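Local coordinates for protein separin (Saccharomyces cerevisiae, PDB 5U1T) that cleaves the cohesin subunit MCD1/SCC1 as a caspase-like cysteine protease, so that chromosomes can separate at the onset of anaphase, at residues Ile830-Cys835 with Asn860-Tyr865; Ile854-Ala859 with Tyr880-Phe885. One frame throughout, in Å; residues are numbered along the deposited sequence.

Three consecutive helices, 829-845, 849-863 and 872-881, are joined by two contacts whose centres lie about 11 Å apart and which share the middle helix. Both are partly buried. Interaction 1 sets the start of helix 829-845 against the C-terminal end of helix 849-863; it is apolar and aromatic, and two of its four touching residues, Tyr-833 and Phe-863, are buried. Interaction 2 joins the same middle helix to the end of helix 872-881. It covers less surface; of its three touching residues only Asp-881 is buried, and a leucine methyl there meets an aspartate and an asparagine rather than rings. A probable hydrogen bond from Asn-860 ND2 to Asn-882 OD1 connects the two.

Interaction 1. Residues Ile830-Cys835 with Asn860-Tyr865; sequences IIVYRC and NKAFDY
Tyr-833 and Phe-863 lie alongside one another with a common heading, and their rings meet edge-to-face. The edge of Phe-863 is turned to the face of Tyr-833, with the planes at 59° and the centroids 5.4 Å apart. Phe-863 CD1 makes the touch, lying over the rim of the tyrosine ring 4.0 Å from Tyr-833 CZ. With CG anti to the backbone N (chi1 175°), the Tyr-833 ring swings across the neighbouring helix, and its CD1 lies 3.9 Å from Phe-863 N. The pair illustrates how consecutive antiparallel helices of an alpha-helical hairpin, here 829-845 and 849-863, are held together by aromatic side chains beside a small residue. That residue is Ala-862: its CB lies 4.0 Å from Tyr-833 CA and also sits at the edge of the tyrosine ring, near its plane. The small methyl lets the backbones come close, the CA atoms of Tyr-833 and Ala-862 being 5.2 Å apart. Putting an alanine in place of Tyr-833 would probably open a gap beside Phe-863, whose ring edge would lose the face it meets. Phe-878 of helix 872-881 stacks with Phe-863 and also touches Tyr-833.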
loop_
_atom_site.group_PDB
_atom_site.type_symbol
_atom_site.label_atom_id
_atom_site.label_comp_id
_atom_site.label_asym_id
_atom_site.label_seq_id
_atom_site.Cartn_x
_atom_site.Cartn_y
_atom_site.Cartn_z
ATOM N N ILE A 830 -5.539 -3.256 11.576
ATOM C CA ILE A 830 -4.100 -3.383 11.536
ATOM C C ILE A 830 -3.430 -2.079 11.215
ATOM O O ILE A 830 -2.315 -1.850 11.587
ATOM C CB ILE A 830 -3.656 -4.423 10.518
ATOM C CG1 ILE A 830 -2.170 -4.662 10.620
ATOM C CG2 ILE A 830 -3.950 -3.948 9.126
ATOM C CD1 ILE A 830 -1.786 -5.445 11.831
ATOM N N ILE A 831 -4.116 -1.219 10.506
ATOM C CA ILE A 831 -3.535 0.073 10.184
ATOM C C ILE A 831 -3.718 1.032 11.351
ATOM O O ILE A 831 -2.793 1.730 11.737
ATOM C CB ILE A 831 -4.144 0.678 8.916
ATOM C CG1 ILE A 831 -3.928 -0.257 7.725
ATOM C CG2 ILE A 831 -3.492 2.016 8.617
ATOM C CD1 ILE A 831 -2.472 -0.424 7.315
ATOM N N VAL A 832 -4.916 1.044 11.919
ATOM C CA VAL A 832 -5.201 1.855 13.084
ATOM C C VAL A 832 -4.271 1.479 14.236
ATOM O O VAL A 832 -3.683 2.359 14.873
ATOM C CB VAL A 832 -6.673 1.715 13.500
ATOM C CG1 VAL A 832 -6.940 2.399 14.820
ATOM C CG2 VAL A 832 -7.558 2.301 12.421
ATOM N N TYR A 833 -4.106 0.183 14.492
ATOM C CA TYR A 833 -3.205 -0.236 15.557
ATOM C C TYR A 833 -1.777 0.243 15.305
ATOM O O TYR A 833 -1.199 0.913 16.152
ATOM C CB TYR A 833 -3.176 -1.756 15.753
ATOM C CG TYR A 833 -2.127 -2.090 16.790
ATOM C CD1 TYR A 833 -2.301 -1.689 18.114
ATOM C CD2 TYR A 833 -0.924 -2.706 16.441
ATOM C CE1 TYR A 833 -1.340 -1.923 19.063
ATOM C CE2 TYR A 833 0.049 -2.940 17.391
ATOM C CZ TYR A 833 -0.166 -2.546 18.702
ATOM O OH TYR A 833 0.786 -2.769 19.674
ATOM N N ARG A 834 -1.210 -0.111 14.157
ATOM C CA ARG A 834 0.173 0.221 13.861
ATOM C C ARG A 834 0.438 1.713 13.966
ATOM O O ARG A 834 1.502 2.124 14.461
ATOM C CB ARG A 834 0.577 -0.260 12.469
ATOM C CG ARG A 834 0.733 -1.738 12.332
ATOM C CD ARG A 834 1.657 -2.306 13.376
ATOM N NE ARG A 834 1.712 -3.754 13.260
ATOM C CZ ARG A 834 2.599 -4.413 12.516
ATOM N NH1 ARG A 834 3.520 -3.743 11.839
ATOM N NH2 ARG A 834 2.573 -5.744 12.454
ATOM N N CYS A 835 -0.515 2.524 13.522
ATOM C CA CYS A 835 -0.330 3.964 13.587
ATOM C C CYS A 835 -0.354 4.450 15.033
ATOM O O CYS A 835 0.438 5.302 15.421
ATOM C CB CYS A 835 -1.397 4.693 12.785
ATOM S SG CYS A 835 -1.176 4.617 11.016
ATOM N N ASN A 860 -3.768 0.014 22.830
ATOM C CA ASN A 860 -4.087 -1.233 23.503
ATOM C C ASN A 860 -5.496 -1.707 23.175
ATOM O O ASN A 860 -5.734 -2.897 22.986
ATOM C CB ASN A 860 -3.932 -1.083 25.005
ATOM C CG ASN A 860 -2.494 -1.105 25.443
ATOM O OD1 ASN A 860 -1.596 -1.394 24.657
ATOM N ND2 ASN A 860 -2.267 -0.812 26.712
ATOM N N LYS A 861 -6.430 -0.766 23.107
ATOM C CA LYS A 861 -7.784 -1.066 22.668
ATOM C C LYS A 861 -7.778 -1.607 21.250
ATOM O O LYS A 861 -8.340 -2.665 20.981
ATOM C CB LYS A 861 -8.643 0.182 22.739
ATOM C CG LYS A 861 -10.109 -0.098 22.928
ATOM C CD LYS A 861 -10.715 0.986 23.808
ATOM C CE LYS A 861 -9.856 1.198 25.082
ATOM N NZ LYS A 861 -10.024 2.577 25.684
ATOM N N ALA A 862 -7.132 -0.867 20.352
ATOM C CA ALA A 862 -7.037 -1.228 18.944
ATOM C C ALA A 862 -6.527 -2.651 18.734
ATOM O O ALA A 862 -6.977 -3.335 17.822
ATOM C CB ALA A 862 -6.143 -0.236 18.217
ATOM N N PHE A 863 -5.606 -3.090 19.586
ATOM C CA PHE A 863 -5.011 -4.434 19.513
ATOM C C PHE A 863 -6.036 -5.568 19.650
ATOM O O PHE A 863 -5.850 -6.668 19.102
ATOM C CB PHE A 863 -3.932 -4.589 20.605
ATOM C CG PHE A 863 -3.095 -5.815 20.463
ATOM C CD1 PHE A 863 -2.144 -5.904 19.467
ATOM C CD2 PHE A 863 -3.247 -6.870 21.337
ATOM C CE1 PHE A 863 -1.376 -7.041 19.329
ATOM C CE2 PHE A 863 -2.478 -8.007 21.211
ATOM C CZ PHE A 863 -1.545 -8.101 20.205
ATOM N N ASP A 864 -7.105 -5.301 20.393
ATOM C CA ASP A 864 -8.154 -6.288 20.584
ATOM C C ASP A 864 -8.702 -6.826 19.274
ATOM O O ASP A 864 -9.066 -7.993 19.192
ATOM C CB ASP A 864 -9.296 -5.702 21.401
ATOM C CG ASP A 864 -8.992 -5.699 22.868
ATOM O OD1 ASP A 864 -8.194 -6.571 23.299
ATOM O OD2 ASP A 864 -9.532 -4.827 23.590
ATOM N N TYR A 865 -8.732 -5.975 18.256
ATOM C CA TYR A 865 -9.316 -6.319 16.960
ATOM C C TYR A 865 -8.336 -7.065 16.088
ATOM O O TYR A 865 -8.548 -7.194 14.892
ATOM C CB TYR A 865 -9.779 -5.062 16.237
ATOM C CG TYR A 865 -10.862 -4.312 16.978
ATOM C CD1 TYR A 865 -10.596 -3.676 18.184
ATOM C CD2 TYR A 865 -12.150 -4.230 16.462
ATOM C CE1 TYR A 865 -11.572 -2.998 18.864
ATOM C CE2 TYR A 865 -13.146 -3.540 17.144
ATOM C CZ TYR A 865 -12.846 -2.929 18.345
ATOM O OH TYR A 865 -13.828 -2.246 19.026
#

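Interaction 2. Residues Ile854-Ala859 with Tyr880-Phe885; sequences ITLGKA and YDNKEF
Leu-856 reaches Asp-881 and Asn-882 through a single branch, CD1, and the apolar part of the contact is made there. CD1 lies 4.1 Å from Asp-881 CB, and the two side chains pass each other heading opposite ways. The leucine bond to CB does not itself aim at the other helix; with CG anti to the backbone N (chi1 175°), the branched end is brought nearer. The same methyl approaches Asn-882 OD1 more loosely, at 4.2 Å.

The polar ends of Asp-881 and Asn-882 are bonded to residues outside the two segments. Asp-881, buried, gives OD2 to a hydrogen bond with ND1 of His-837 on helix 829-845, which probably helps offset the cost of burying a carboxylate. In Asn-882, ND2 bonds back to Phe-878 O in the preceding turn, while OD1 pairs with Asn-860 ND2. Bonded at both ends, the amide is probably held in its rotation.

Backbone bonds shape the end of helix 872-881. Lys-883 N bonds to Tyr-880 O at 3.0 Å, Glu-884 N reaches back to Leu-879 O, and Lys-883 takes a positive phi of 66°. Glu-884 then holds the N-cap position of helix 885-891. This is a Schellman motif, with Lys-883 as its C-prime residue, closing the third of three consecutive helices in the helical part of separase where it packs against helix 849-863.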
loop_
_atom_site.group_PDB
_atom_site.type_symbol
_atom_site.label_atom_id
_atom_site.label_comp_id
_atom_site.label_asym_id
_atom_site.label_seq_id
_atom_site.Cartn_x
_atom_site.Cartn_y
_atom_site.Cartn_z
ATOM N N ILE A 854 -2.858 8.696 26.488
ATOM C CA ILE A 854 -4.051 8.538 25.688
ATOM C C ILE A 854 -3.813 7.580 24.530
ATOM O O ILE A 854 -4.675 6.751 24.243
ATOM C CB ILE A 854 -4.551 9.889 25.147
ATOM C CG1 ILE A 854 -5.319 10.643 26.243
ATOM C CG2 ILE A 854 -5.416 9.682 23.911
ATOM C CD1 ILE A 854 -5.558 12.116 25.931
ATOM N N THR A 855 -2.659 7.659 23.869
ATOM C CA THR A 855 -2.487 6.819 22.689
ATOM C C THR A 855 -2.011 5.421 23.054
ATOM O O THR A 855 -2.146 4.496 22.251
ATOM C CB THR A 855 -1.523 7.418 21.662
ATOM O OG1 THR A 855 -0.235 7.549 22.248
ATOM C CG2 THR A 855 -2.004 8.777 21.198
ATOM N N LEU A 856 -1.478 5.246 24.257
ATOM C CA LEU A 856 -1.208 3.893 24.744
ATOM C C LEU A 856 -2.533 3.177 25.022
ATOM O O LEU A 856 -2.680 1.993 24.717
ATOM C CB LEU A 856 -0.337 3.901 26.003
ATOM C CG LEU A 856 -0.123 2.518 26.633
ATOM C CD1 LEU A 856 0.593 1.554 25.690
ATOM C CD2 LEU A 856 0.630 2.633 27.928
ATOM N N GLY A 857 -3.494 3.895 25.604
ATOM C CA GLY A 857 -4.819 3.348 25.843
ATOM C C GLY A 857 -5.523 3.001 24.538
ATOM O O GLY A 857 -6.098 1.913 24.390
ATOM N N LYS A 858 -5.475 3.926 23.584
ATOM C CA LYS A 858 -6.059 3.687 22.279
ATOM C C LYS A 858 -5.345 2.510 21.603
ATOM O O LYS A 858 -6.016 1.595 21.113
ATOM C CB LYS A 858 -6.006 4.944 21.401
ATOM C CG LYS A 858 -6.985 6.032 21.814
ATOM C CD LYS A 858 -6.996 7.192 20.842
ATOM C CE LYS A 858 -7.881 8.314 21.371
ATOM N NZ LYS A 858 -7.940 9.504 20.481
ATOM N N ALA A 859 -4.007 2.497 21.605
ATOM C CA ALA A 859 -3.277 1.425 20.922
ATOM C C ALA A 859 -3.632 0.062 21.508
ATOM O O ALA A 859 -3.794 -0.923 20.773
ATOM C CB ALA A 859 -1.784 1.654 20.992
ATOM N N TYR A 880 5.946 -5.179 23.919
ATOM C CA TYR A 880 6.923 -4.115 24.130
ATOM C C TYR A 880 6.325 -2.864 24.764
ATOM O O TYR A 880 6.758 -2.435 25.826
ATOM C CB TYR A 880 7.551 -3.743 22.803
ATOM C CG TYR A 880 8.677 -2.755 22.907
ATOM C CD1 TYR A 880 9.906 -3.142 23.409
ATOM C CD2 TYR A 880 8.522 -1.444 22.478
ATOM C CE1 TYR A 880 10.943 -2.264 23.488
ATOM C CE2 TYR A 880 9.562 -0.550 22.552
ATOM C CZ TYR A 880 10.772 -0.968 23.061
ATOM O OH TYR A 880 11.836 -0.098 23.144
ATOM N N ASP A 881 5.349 -2.279 24.084
ATOM C CA ASP A 881 4.583 -1.158 24.608
ATOM C C ASP A 881 4.168 -1.363 26.048
ATOM O O ASP A 881 4.145 -0.409 26.811
ATOM C CB ASP A 881 3.317 -0.905 23.783
ATOM C CG ASP A 881 3.590 -0.160 22.500
ATOM O OD1 ASP A 881 4.608 0.550 22.446
ATOM O OD2 ASP A 881 2.785 -0.272 21.547
ATOM N N ASN A 882 3.827 -2.586 26.433
ATOM C CA ASN A 882 3.284 -2.761 27.767
ATOM C C ASN A 882 4.290 -3.336 28.763
ATOM O O ASN A 882 3.898 -3.872 29.797
ATOM C CB ASN A 882 2.029 -3.634 27.715
ATOM C CG ASN A 882 0.884 -2.976 26.932
ATOM O OD1 ASN A 882 0.081 -2.230 27.490
ATOM N ND2 ASN A 882 0.813 -3.253 25.632
ATOM N N LYS A 883 5.580 -3.212 28.445
ATOM C CA LYS A 883 6.679 -3.622 29.327
ATOM C C LYS A 883 6.798 -5.122 29.590
ATOM O O LYS A 883 7.446 -5.533 30.563
ATOM C CB LYS A 883 6.565 -2.930 30.680
ATOM C CG LYS A 883 6.617 -1.438 30.638
ATOM C CD LYS A 883 7.893 -0.969 30.017
ATOM C CE LYS A 883 7.899 0.526 30.081
ATOM N NZ LYS A 883 6.483 0.970 29.870
ATOM N N GLU A 884 6.180 -5.951 28.756
ATOM C CA GLU A 884 6.266 -7.392 28.987
ATOM C C GLU A 884 7.341 -8.045 28.141
ATOM O O GLU A 884 7.059 -8.898 27.303
ATOM C CB GLU A 884 4.923 -8.026 28.752
ATOM C CG GLU A 884 3.975 -7.604 29.823
ATOM C CD GLU A 884 2.590 -8.054 29.543
ATOM O OE1 GLU A 884 1.685 -7.186 29.560
ATOM O OE2 GLU A 884 2.411 -9.270 29.290
ATOM N N PHE A 885 8.585 -7.632 28.385
ATOM C CA PHE A 885 9.704 -8.044 27.563
ATOM C C PHE A 885 9.938 -9.536 27.719
ATOM O O PHE A 885 10.445 -10.197 26.810
ATOM C CB PHE A 885 10.954 -7.255 27.925
ATOM C CG PHE A 885 10.731 -5.770 28.011
ATOM C CD1 PHE A 885 9.926 -5.117 27.092
ATOM C CD2 PHE A 885 11.322 -5.024 29.022
ATOM C CE1 PHE A 885 9.724 -3.745 27.173
ATOM C CE2 PHE A 885 11.119 -3.663 29.117
ATOM C CZ PHE A 885 10.320 -3.017 28.196
#